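Local coordinates for GTPase-activating protein BEM3 (Saccharomyces cerevisiae S288C, PDB 6FSF) that acts as a GTPase-activating protein for CDC42 and, less efficiently, RHO1, and binds phosphatidylinositol 3-phosphate, the piece described here being its tandem PX and PH domains, at residues 193-198 and 202-207; 143-148 and 234-239; 82-85 and 91-94. All blocks are in the same frame, centred on the assembly; numbering follows the deposited sequence.

Interaction 1: residues 193-198 and 202-207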
ATOM      1  N   ILE A 193      -8.174  15.725  10.969  1.00 83.32           N
ATOM      2  CA  ILE A 193      -6.939  16.310  11.477  1.00 79.16           C
ATOM      3  C   ILE A 193      -6.201  16.923  10.282  1.00 80.95           C
ATOM      4  O   ILE A 193      -5.912  16.200   9.321  1.00 78.93           O
ATOM      5  CB  ILE A 193      -6.065  15.266  12.180  1.00 78.73           C
ATOM      6  CG1 ILE A 193      -6.749  14.788  13.464  1.00 81.70           C
ATOM      7  CG2 ILE A 193      -4.688  15.845  12.477  1.00 73.74           C
ATOM      8  CD1 ILE A 193      -6.467  13.341  13.798  1.00 78.79           C
ATOM      9  N   PRO A 194      -5.915  18.222  10.301  1.00 85.01           N
ATOM     10  CA  PRO A 194      -5.221  18.827   9.155  1.00 86.63           C
ATOM     11  C   PRO A 194      -3.823  18.257   9.002  1.00 80.68           C
ATOM     12  O   PRO A 194      -3.100  18.068   9.985  1.00 77.37           O
ATOM     13  CB  PRO A 194      -5.191  20.318   9.509  1.00 90.77           C
ATOM     14  CG  PRO A 194      -5.294  20.353  11.003  1.00 94.60           C
ATOM     15  CD  PRO A 194      -6.173  19.194  11.374  1.00 90.29           C
ATOM     16  N   ASN A 195      -3.451  17.961   7.752  1.00 76.03           N
ATOM     17  CA  ASN A 195      -2.110  17.451   7.491  1.00 71.93           C
ATOM     18  C   ASN A 195      -1.045  18.433   7.964  1.00 74.45           C
ATOM     19  O   ASN A 195       0.022  18.024   8.438  1.00 76.13           O
ATOM     20  CB  ASN A 195      -1.940  17.156   6.000  1.00 65.69           C
ATOM     21  CG  ASN A 195      -2.729  15.941   5.548  1.00 76.49           C
ATOM     22  OD1 ASN A 195      -2.901  14.981   6.297  1.00 72.59           O
ATOM     23  ND2 ASN A 195      -3.209  15.979   4.310  1.00 82.71           N
ATOM     24  N   LEU A 196      -1.323  19.729   7.855  1.00 83.30           N
ATOM     25  CA  LEU A 196      -0.348  20.756   8.202  1.00 89.49           C
ATOM     26  C   LEU A 196      -0.911  21.744   9.227  1.00 95.62           C
ATOM     27  O   LEU A 196      -2.079  22.131   9.144  1.00102.48           O
ATOM     28  CB  LEU A 196       0.116  21.480   6.938  1.00 91.68           C
ATOM     29  CG  LEU A 196       0.962  20.592   6.018  1.00 92.99           C
ATOM     30  CD1 LEU A 196       1.220  21.250   4.672  1.00 94.90           C
ATOM     31  CD2 LEU A 196       2.275  20.229   6.701  1.00 97.51           C
ATOM     32  N   PRO A 197      -0.078  22.155  10.202  1.00 95.71           N
ATOM     33  CA  PRO A 197       1.337  21.774  10.283  1.00 94.42           C
ATOM     34  C   PRO A 197       1.553  20.374  10.855  1.00 97.44           C
ATOM     35  O   PRO A 197       0.796  19.933  11.723  1.00 92.53           O
ATOM     36  CB  PRO A 197       1.934  22.842  11.206  1.00 94.45           C
ATOM     37  CG  PRO A 197       0.776  23.393  11.994  1.00 97.22           C
ATOM     38  CD  PRO A 197      -0.514  22.899  11.397  1.00 97.91           C
ATOM     39  N   GLU A 198       2.573  19.688  10.345  1.00100.22           N
ATOM     40  CA  GLU A 198       2.861  18.325  10.772  1.00 96.09           C
ATOM     41  C   GLU A 198       3.091  18.276  12.277  1.00 87.64           C
ATOM     42  O   GLU A 198       3.931  19.004  12.814  1.00 85.21           O
ATOM     43  CB  GLU A 198       4.085  17.796  10.020  1.00 95.08           C
ATOM     44  CG  GLU A 198       4.508  16.380  10.379  1.00 92.42           C
ATOM     45  CD  GLU A 198       5.728  15.935   9.595  1.00 96.49           C
ATOM     46  OE1 GLU A 198       6.165  16.684   8.695  1.00 95.85           O
ATOM     47  OE2 GLU A 198       6.255  14.837   9.876  1.00103.33           O
ATOM     48  N   GLY A 202       3.511  12.617  13.199  1.00 73.83           N
ATOM     49  CA  GLY A 202       3.533  12.325  11.779  1.00 72.66           C
ATOM     50  C   GLY A 202       2.165  12.057  11.198  1.00 70.22           C
ATOM     51  O   GLY A 202       2.049  11.314  10.214  1.00 70.04           O
ATOM     52  N   THR A 203       1.121  12.642  11.786  1.00 66.98           N
ATOM     53  CA  THR A 203      -0.238  12.411  11.324  1.00 60.63           C
ATOM     54  C   THR A 203      -0.409  12.905   9.893  1.00 54.37           C
ATOM     55  O   THR A 203       0.086  13.973   9.521  1.00 63.22           O
ATOM     56  CB  THR A 203      -1.226  13.114  12.254  1.00 53.34           C
ATOM     57  OG1 THR A 203      -1.073  12.611  13.586  1.00 63.44           O
ATOM     58  CG2 THR A 203      -2.660  12.865  11.800  1.00 61.38           C
ATOM     59  N   ARG A 204      -1.108  12.106   9.088  1.00 59.29           N
ATOM     60  CA  ARG A 204      -1.376  12.460   7.705  1.00 59.31           C
ATOM     61  C   ARG A 204      -2.563  11.642   7.223  1.00 61.63           C
ATOM     62  O   ARG A 204      -2.684  10.462   7.562  1.00 55.77           O
ATOM     63  CB  ARG A 204      -0.153  12.222   6.816  1.00 58.31           C
ATOM     64  CG  ARG A 204      -0.300  12.753   5.410  1.00 73.47           C
ATOM     65  CD  ARG A 204       1.050  12.881   4.737  1.00 81.71           C
ATOM     66  NE  ARG A 204       0.946  13.561   3.451  1.00 91.94           N
ATOM     67  CZ  ARG A 204       0.746  14.867   3.315  1.00 97.38           C
ATOM     68  NH1 ARG A 204       0.618  15.634   4.390  1.00104.03           N
ATOM     69  NH2 ARG A 204       0.667  15.405   2.106  1.00 94.68           N
ATOM     70  N   ASN A 205      -3.430  12.278   6.431  1.00 56.27           N
ATOM     71  CA  ASN A 205      -4.678  11.662   5.979  1.00 60.88           C
ATOM     72  C   ASN A 205      -5.481  11.145   7.167  1.00 56.30           C
ATOM     73  O   ASN A 205      -6.104  10.084   7.111  1.00 64.52           O
ATOM     74  CB  ASN A 205      -4.406  10.533   4.981  1.00 64.35           C
ATOM     75  CG  ASN A 205      -3.520  10.967   3.834  1.00 63.99           C
ATOM     76  OD1 ASN A 205      -3.624  12.090   3.340  1.00 70.28           O
ATOM     77  ND2 ASN A 205      -2.637  10.076   3.404  1.00 66.06           N
ATOM     78  N   GLY A 206      -5.460  11.903   8.261  1.00 59.27           N
ATOM     79  CA  GLY A 206      -5.997  11.410   9.511  1.00 68.06           C
ATOM     80  C   GLY A 206      -7.278  12.070   9.979  1.00 74.21           C
ATOM     81  O   GLY A 206      -7.634  13.164   9.531  1.00 70.78           O
ATOM     82  N   PHE A 207      -7.975  11.393  10.888  1.00 73.40           N
ATOM     83  CA  PHE A 207      -9.188  11.914  11.497  1.00 70.07           C
ATOM     84  C   PHE A 207      -9.316  11.329  12.896  1.00 78.12           C
ATOM     85  O   PHE A 207      -8.678  10.327  13.233  1.00 80.22           O
ATOM     86  CB  PHE A 207     -10.429  11.600  10.653  1.00 72.30           C
ATOM     87  CG  PHE A 207     -10.484  10.183  10.156  1.00 80.24           C
ATOM     88  CD1 PHE A 207     -10.044   9.866   8.880  1.00 77.35           C
ATOM     89  CD2 PHE A 207     -10.978   9.170  10.960  1.00 80.28           C
ATOM     90  CE1 PHE A 207     -10.094   8.564   8.419  1.00 72.57           C
ATOM     91  CE2 PHE A 207     -11.031   7.867  10.505  1.00 74.89           C
ATOM     92  CZ  PHE A 207     -10.588   7.564   9.232  1.00 73.37           C
TER
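Ile193 meets the returning chain with both backbone and side chain. Its N donates a hydrogen bond of 3.0 Å to Gly206 O, arriving from above the carbonyl plane. The side chains of Ile193 and Thr203 cross at about a right angle, CG2 touching Thr203 CG2 at 3.7 Å; with CG1 lying anti to the carbonyl carbon (chi1 -67°), the other branch carries CD1 to 3.6 Å from Phe207 C. Gly206 belongs here, since a side chain on it would run into Thr203 CG2.

Two residues on, Asn195 holds CG beside its backbone N, and the amide reaches across to the returning chain. OD1 takes the N-H of Asn205 at 2.8 Å, in the carbonyl plane and nearly straight (158°). Asn195 CB and ND2 lie beside Arg204, whose extended chain crosses the asparagine at about a right angle and brings NH1 to 3.4 Å from Asn195 CB; ND2 sits over one guanidinium face, the two planes 40° apart. An alanine at Asn195 would keep the CB contact, but Asn205 N would probably lose its acceptor and the guanidinium the amide over its face.

Past the cis peptide before Pro197, the extended Glu198 leaves OE2 4.2 Å from Gly202 CA, a loose edge to the contact.

One backbone bond and one side-chain-to-backbone bond thus close the connection between PH-domain strands 188-193 and 206-211. Arg233 of helix 230-240 donates to both Ile193 O and Gly206 O, Tyr224 and Cys226 of strand 221-226 pack on Ile193 and Thr203 respectively, and PX helix 90-107 lies against Arg204 and Asn205.

Interaction 2: residues 143-148 and 234-239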
ATOM      1  N   GLY A 143     -10.549  -1.600   4.597  1.00 88.19           N
ATOM      2  CA  GLY A 143      -9.227  -1.163   4.194  1.00 79.98           C
ATOM      3  C   GLY A 143      -8.269  -1.179   5.365  1.00 70.98           C
ATOM      4  O   GLY A 143      -8.658  -1.295   6.526  1.00 75.15           O
ATOM      5  N   SER A 144      -6.988  -1.064   5.034  1.00 58.89           N
ATOM      6  CA  SER A 144      -5.941  -0.994   6.042  1.00 56.55           C
ATOM      7  C   SER A 144      -5.887   0.405   6.642  1.00 62.14           C
ATOM      8  O   SER A 144      -6.036   1.405   5.933  1.00 59.81           O
ATOM      9  CB  SER A 144      -4.586  -1.356   5.434  1.00 61.23           C
ATOM     10  OG  SER A 144      -4.602  -2.668   4.901  1.00 61.18           O
ATOM     11  N   LEU A 145      -5.675   0.472   7.956  1.00 63.19           N
ATOM     12  CA  LEU A 145      -5.663   1.741   8.668  1.00 63.88           C
ATOM     13  C   LEU A 145      -4.488   1.777   9.634  1.00 59.56           C
ATOM     14  O   LEU A 145      -3.919   0.743   9.991  1.00 58.65           O
ATOM     15  CB  LEU A 145      -6.978   1.971   9.429  1.00 64.52           C
ATOM     16  CG  LEU A 145      -8.272   1.980   8.617  1.00 63.82           C
ATOM     17  CD1 LEU A 145      -9.480   2.055   9.540  1.00 59.51           C
ATOM     18  CD2 LEU A 145      -8.280   3.132   7.627  1.00 64.04           C
ATOM     19  N   LEU A 146      -4.133   2.988  10.054  1.00 61.04           N
ATOM     20  CA  LEU A 146      -3.108   3.216  11.065  1.00 55.81           C
ATOM     21  C   LEU A 146      -3.762   3.849  12.285  1.00 62.89           C
ATOM     22  O   LEU A 146      -4.480   4.845  12.160  1.00 59.52           O
ATOM     23  CB  LEU A 146      -1.984   4.108  10.531  1.00 48.79           C
ATOM     24  CG  LEU A 146      -1.117   3.492   9.427  1.00 57.12           C
ATOM     25  CD1 LEU A 146      -0.069   4.478   8.938  1.00 56.31           C
ATOM     26  CD2 LEU A 146      -0.459   2.212   9.918  1.00 58.39           C
ATOM     27  N   LEU A 147      -3.516   3.272  13.460  1.00 63.38           N
ATOM     28  CA  LEU A 147      -4.223   3.631  14.682  1.00 68.02           C
ATOM     29  C   LEU A 147      -3.252   4.117  15.749  1.00 65.20           C
ATOM     30  O   LEU A 147      -2.196   3.513  15.964  1.00 62.71           O
ATOM     31  CB  LEU A 147      -5.023   2.438  15.216  1.00 67.05           C
ATOM     32  CG  LEU A 147      -5.773   2.638  16.534  1.00 72.19           C
ATOM     33  CD1 LEU A 147      -6.819   3.732  16.401  1.00 71.98           C
ATOM     34  CD2 LEU A 147      -6.410   1.332  16.978  1.00 74.84           C
ATOM     35  N   ARG A 148      -3.626   5.204  16.423  1.00 67.19           N
ATOM     36  CA  ARG A 148      -2.873   5.747  17.544  1.00 72.83           C
ATOM     37  C   ARG A 148      -3.828   6.054  18.690  1.00 90.23           C
ATOM     38  O   ARG A 148      -4.995   6.391  18.473  1.00 85.52           O
ATOM     39  CB  ARG A 148      -2.105   7.025  17.153  1.00 65.66           C
ATOM     40  CG  ARG A 148      -1.260   7.629  18.272  1.00 72.21           C
ATOM     41  CD  ARG A 148      -0.623   8.947  17.852  1.00 76.29           C
ATOM     42  NE  ARG A 148      -1.608  10.001  17.608  1.00 76.15           N
ATOM     43  CZ  ARG A 148      -1.971  10.912  18.509  1.00 78.05           C
ATOM     44  NH1 ARG A 148      -1.434  10.903  19.723  1.00 81.60           N
ATOM     45  NH2 ARG A 148      -2.870  11.834  18.193  1.00 77.85           N
ATOM     46  N   GLU A 234     -11.060  10.465   2.059  1.00 71.04           N
ATOM     47  CA  GLU A 234     -12.330  10.906   1.487  1.00 76.81           C
ATOM     48  C   GLU A 234     -13.340   9.766   1.457  1.00 77.19           C
ATOM     49  O   GLU A 234     -14.495   9.933   1.867  1.00 81.65           O
ATOM     50  CB  GLU A 234     -12.114  11.458   0.076  1.00 81.17           C
ATOM     51  CG  GLU A 234     -11.462  12.827   0.008  1.00 88.61           C
ATOM     52  CD  GLU A 234     -11.400  13.362  -1.411  1.00 98.33           C
ATOM     53  OE1 GLU A 234     -12.393  13.204  -2.153  1.00 98.23           O
ATOM     54  OE2 GLU A 234     -10.353  13.932  -1.791  1.00101.93           O
ATOM     55  N   LEU A 235     -12.918   8.594   0.977  1.00 73.95           N
ATOM     56  CA  LEU A 235     -13.839   7.467   0.863  1.00 71.80           C
ATOM     57  C   LEU A 235     -14.328   7.010   2.231  1.00 78.22           C
ATOM     58  O   LEU A 235     -15.502   6.651   2.390  1.00 69.45           O
ATOM     59  CB  LEU A 235     -13.167   6.310   0.121  1.00 76.25           C
ATOM     60  CG  LEU A 235     -12.716   6.559  -1.322  1.00 75.19           C
ATOM     61  CD1 LEU A 235     -12.313   5.252  -1.991  1.00 78.79           C
ATOM     62  CD2 LEU A 235     -13.806   7.263  -2.116  1.00 75.03           C
ATOM     63  N   TRP A 236     -13.446   7.019   3.233  1.00 81.48           N
ATOM     64  CA  TRP A 236     -13.835   6.547   4.559  1.00 75.13           C
ATOM     65  C   TRP A 236     -14.816   7.501   5.226  1.00 79.36           C
ATOM     66  O   TRP A 236     -15.764   7.060   5.887  1.00 81.59           O
ATOM     67  CB  TRP A 236     -12.597   6.351   5.433  1.00 66.18           C
ATOM     68  CG  TRP A 236     -12.081   4.946   5.423  1.00 72.57           C
ATOM     69  CD1 TRP A 236     -11.029   4.459   4.701  1.00 69.69           C
ATOM     70  CD2 TRP A 236     -12.602   3.838   6.166  1.00 69.65           C
ATOM     71  NE1 TRP A 236     -10.861   3.120   4.953  1.00 66.53           N
ATOM     72  CE2 TRP A 236     -11.815   2.714   5.850  1.00 64.66           C
ATOM     73  CE3 TRP A 236     -13.658   3.691   7.072  1.00 71.81           C
ATOM     74  CZ2 TRP A 236     -12.049   1.459   6.407  1.00 69.14           C
ATOM     75  CZ3 TRP A 236     -13.889   2.445   7.623  1.00 78.91           C
ATOM     76  CH2 TRP A 236     -13.089   1.345   7.288  1.00 78.70           C
ATOM     77  N   LEU A 237     -14.607   8.811   5.068  1.00 82.11           N
ATOM     78  CA  LEU A 237     -15.515   9.778   5.675  1.00 86.78           C
ATOM     79  C   LEU A 237     -16.915   9.669   5.083  1.00102.31           C
ATOM     80  O   LEU A 237     -17.912   9.821   5.799  1.00105.51           O
ATOM     81  CB  LEU A 237     -14.970  11.198   5.506  1.00 77.52           C
ATOM     82  CG  LEU A 237     -13.636  11.513   6.190  1.00 79.55           C
ATOM     83  CD1 LEU A 237     -13.314  12.994   6.100  1.00 84.39           C
ATOM     84  CD2 LEU A 237     -13.637  11.043   7.638  1.00 80.73           C
ATOM     85  N   SER A 238     -17.011   9.409   3.777  1.00108.57           N
ATOM     86  CA  SER A 238     -18.323   9.245   3.158  1.00105.15           C
ATOM     87  C   SER A 238     -19.022   7.994   3.671  1.00106.55           C
ATOM     88  O   SER A 238     -20.249   7.979   3.824  1.00112.98           O
ATOM     89  CB  SER A 238     -18.184   9.206   1.638  1.00102.31           C
ATOM     90  OG  SER A 238     -17.641  10.414   1.142  1.00101.80           O
ATOM     91  N   ALA A 239     -18.256   6.933   3.939  1.00101.64           N
ATOM     92  CA  ALA A 239     -18.832   5.750   4.568  1.00109.05           C
ATOM     93  C   ALA A 239     -19.361   6.077   5.957  1.00114.74           C
ATOM     94  O   ALA A 239     -20.441   5.616   6.343  1.00117.16           O
ATOM     95  CB  ALA A 239     -17.793   4.632   4.632  1.00108.22           C
TER
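Leu145 and Trp236 approach from opposite directions, the leucine rising from its strand and the indole descending from the C-terminal helix. As in PH domains generally, this helix closes one end of the strongly bent sheet, and its tryptophan packs on the first strand, here on Leu145.

The leucine presents its methyl fork to the indole. Its CG stands anti to the carbonyl carbon and beside the backbone N (chi1 -58°), and CD1 continues the chain extended from CA, so that both methyls can reach the ring. CD2 makes the closer approach, 3.7 Å from Trp236 NE1, and lies over the ring face 3.6 Å above its plane, offset toward the rim. The contact is a CH-pi interaction with the five-membered ring, CD2 being 4.1 Å from its centroid and 28° off the normal. CD1 extends the same apolar footing onto the six-membered part, 4.1 Å from Trp236 CZ2.

Trp236 holds its first torsion (chi1 -95°) away from the usual staggered positions, with the indole facing the strand. Gly143 N lies at the ring edge, near its plane, 3.9 Å from CZ2. The backbone angles of Gly143 by themselves call for glycine, and a CB there would also point at the indole. No hydrogen bond joins the two segments.

Around the pair, Lys141 makes a cation-pi contact with Trp236, while Thr227 touches both Leu145 and Trp236. Strand 142-148 runs between strands 160-167 and 221-226, with Ile225 packing on Leu145 and Leu171 of strand 170-174 on Trp236; helix 230-240 thus covers this part of the sheet.

Interaction 3: residues 82-85 and 91-94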
ATOM      1  N   ARG A  82      15.511   3.419   3.021  1.00 63.09           N
ATOM      2  CA  ARG A  82      15.291   2.433   4.074  1.00 67.79           C
ATOM      3  C   ARG A  82      14.704   3.056   5.333  1.00 61.25           C
ATOM      4  O   ARG A  82      14.081   2.346   6.128  1.00 62.88           O
ATOM      5  CB  ARG A  82      16.602   1.719   4.409  1.00 74.90           C
ATOM      6  CG  ARG A  82      17.339   1.170   3.196  1.00 90.66           C
ATOM      7  CD  ARG A  82      18.592   0.414   3.605  1.00 95.51           C
ATOM      8  NE  ARG A  82      18.274  -0.848   4.264  1.00 98.58           N
ATOM      9  CZ  ARG A  82      18.232  -2.021   3.642  1.00100.63           C
ATOM     10  NH1 ARG A  82      18.496  -2.091   2.345  1.00 93.93           N
ATOM     11  NH2 ARG A  82      17.933  -3.123   4.315  1.00104.21           N
ATOM     12  N   GLN A  83      14.889   4.365   5.533  1.00 57.68           N
ATOM     13  CA  GLN A  83      14.331   5.029   6.708  1.00 69.79           C
ATOM     14  C   GLN A  83      12.812   5.126   6.639  1.00 64.82           C
ATOM     15  O   GLN A  83      12.151   5.214   7.678  1.00 73.87           O
ATOM     16  CB  GLN A  83      14.939   6.423   6.866  1.00 71.56           C
ATOM     17  CG  GLN A  83      16.260   6.459   7.625  1.00 83.04           C
ATOM     18  CD  GLN A  83      17.403   5.816   6.861  1.00 99.23           C
ATOM     19  OE1 GLN A  83      17.309   5.580   5.657  1.00113.59           O
ATOM     20  NE2 GLN A  83      18.493   5.532   7.563  1.00103.25           N
ATOM     21  N   LEU A  84      12.243   5.120   5.432  1.00 57.77           N
ATOM     22  CA  LEU A  84      10.794   5.125   5.279  1.00 57.72           C
ATOM     23  C   LEU A  84      10.148   3.835   5.768  1.00 58.27           C
ATOM     24  O   LEU A  84       8.921   3.793   5.903  1.00 53.39           O
ATOM     25  CB  LEU A  84      10.423   5.367   3.814  1.00 56.65           C
ATOM     26  CG  LEU A  84      10.771   6.742   3.239  1.00 61.46           C
ATOM     27  CD1 LEU A  84      10.475   6.801   1.748  1.00 61.21           C
ATOM     28  CD2 LEU A  84      10.013   7.833   3.974  1.00 62.45           C
ATOM     29  N   PHE A  85      10.938   2.794   6.038  1.00 56.20           N
ATOM     30  CA  PHE A  85      10.432   1.504   6.487  1.00 57.96           C
ATOM     31  C   PHE A  85      10.910   1.144   7.890  1.00 59.84           C
ATOM     32  O   PHE A  85      10.862  -0.031   8.269  1.00 71.40           O
ATOM     33  CB  PHE A  85      10.842   0.403   5.505  1.00 53.11           C
ATOM     34  CG  PHE A  85      10.160   0.487   4.170  1.00 53.03           C
ATOM     35  CD1 PHE A  85       8.998  -0.228   3.924  1.00 53.79           C
ATOM     36  CD2 PHE A  85      10.684   1.271   3.156  1.00 44.02           C
ATOM     37  CE1 PHE A  85       8.370  -0.159   2.694  1.00 55.12           C
ATOM     38  CE2 PHE A  85      10.061   1.346   1.925  1.00 55.03           C
ATOM     39  CZ  PHE A  85       8.902   0.631   1.692  1.00 52.21           C
ATOM     40  N   THR A  91       2.912   9.723   7.667  1.00 58.72           N
ATOM     41  CA  THR A  91       3.499  10.526   6.598  1.00 60.85           C
ATOM     42  C   THR A  91       4.541   9.741   5.807  1.00 59.93           C
ATOM     43  O   THR A  91       4.714   9.981   4.604  1.00 55.04           O
ATOM     44  CB  THR A  91       4.107  11.809   7.170  1.00 67.21           C
ATOM     45  OG1 THR A  91       4.681  12.584   6.111  1.00 73.74           O
ATOM     46  CG2 THR A  91       5.181  11.487   8.200  1.00 67.53           C
ATOM     47  N   LYS A  92       5.238   8.803   6.456  1.00 54.02           N
ATOM     48  CA  LYS A  92       6.173   7.949   5.729  1.00 55.77           C
ATOM     49  C   LYS A  92       5.438   6.922   4.877  1.00 58.29           C
ATOM     50  O   LYS A  92       5.841   6.644   3.740  1.00 53.28           O
ATOM     51  CB  LYS A  92       7.115   7.240   6.701  1.00 58.73           C
ATOM     52  CG  LYS A  92       8.007   8.153   7.526  1.00 66.68           C
ATOM     53  CD  LYS A  92       8.998   7.314   8.310  1.00 75.07           C
ATOM     54  CE  LYS A  92       9.450   8.003   9.580  1.00 84.38           C
ATOM     55  NZ  LYS A  92      10.248   7.071  10.424  1.00 89.74           N
ATOM     56  N   VAL A  93       4.363   6.345   5.416  1.00 52.61           N
ATOM     57  CA  VAL A  93       3.570   5.369   4.671  1.00 53.90           C
ATOM     58  C   VAL A  93       3.013   5.998   3.402  1.00 50.49           C
ATOM     59  O   VAL A  93       3.033   5.390   2.323  1.00 52.51           O
ATOM     60  CB  VAL A  93       2.447   4.810   5.563  1.00 58.36           C
ATOM     61  CG1 VAL A  93       1.461   3.994   4.745  1.00 54.38           C
ATOM     62  CG2 VAL A  93       3.036   3.978   6.688  1.00 58.95           C
ATOM     63  N   ASP A  94       2.511   7.229   3.514  1.00 48.05           N
ATOM     64  CA  ASP A  94       1.996   7.944   2.350  1.00 57.56           C
ATOM     65  C   ASP A  94       3.094   8.189   1.324  1.00 56.93           C
ATOM     66  O   ASP A  94       2.880   8.033   0.117  1.00 57.76           O
ATOM     67  CB  ASP A  94       1.376   9.272   2.789  1.00 61.48           C
ATOM     68  CG  ASP A  94       0.751  10.032   1.636  1.00 64.79           C
ATOM     69  OD1 ASP A  94      -0.490  10.160   1.613  1.00 61.70           O
ATOM     70  OD2 ASP A  94       1.497  10.497   0.751  1.00 66.32           O
TER
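Apolar contact comes first, and it is made by Leu84 with the aliphatic root of Lys92. Leu84 has CG beside the backbone N (chi1 -66°), a torsion that brings the end of the side chain nearer the helix, and of its two methyls it is CD2 that touches the lysine, 4.0 Å from Lys92 CB and 4.1 Å from Lys92 CG. The side chains meet at a slant, the leucine fork lying against the first methylenes while the rest of the lysine continues past the short 3-10 turn. The backbones are close as well, with Leu84 CA and Lys92 CA 5.4 Å apart.

A second set of van der Waals contacts is between lysine methylenes and backbone. Lys92 CB stands 4.0 Å from Leu84 O, and farther along the extended chain Lys92 CD reaches 3.8 Å from Gln83 O. The lysine therefore lies along the end of the turn, its carbon chain resting on two successive carbonyls.

In the fold, the 3-10 turn follows the proline-rich loop that PX domains carry between two helices, here 57-70 and 90-107, and brings the chain back to the first turns of the second. The turn itself is closed by Phe85 N bonding to Arg82 O, and Leu84 also packs on Ile99 farther down the helix.

No hydrogen bond crosses between the two segments. Lys92 NZ is 3.8 Å from Gln83 O, too far for one, and gives its bond instead to Thr87 O in the intervening loop. Leu84 O is taken by Arg96 NH1, one helical turn beyond the lysine, and Lys92 N by Ser89 OG just before the helix.

How the interactions relate
Interaction 3 lies in the PX domain and precedes the other two in the chain; interactions 1 and 2 both belong to the PH domain, and the points where they meet show how tandem domains can share a boundary. Asp94 OD1 of interaction 3 accepts from Asn205 ND2 of interaction 1 in a probable hydrogen bond of 2.8 Å, and Thr91 N lies 3.1 Å from Gly202 O in another. The centres of interactions 1 and 3 are about 15 Å apart. Within the PH domain, interaction 1 is nested in the chain loop closed by interaction 2, and Phe207 packs on Leu237. Interaction 2 also meets the PX helix, through Leu146 CD1 and Val93 CG2 at 3.9 Å.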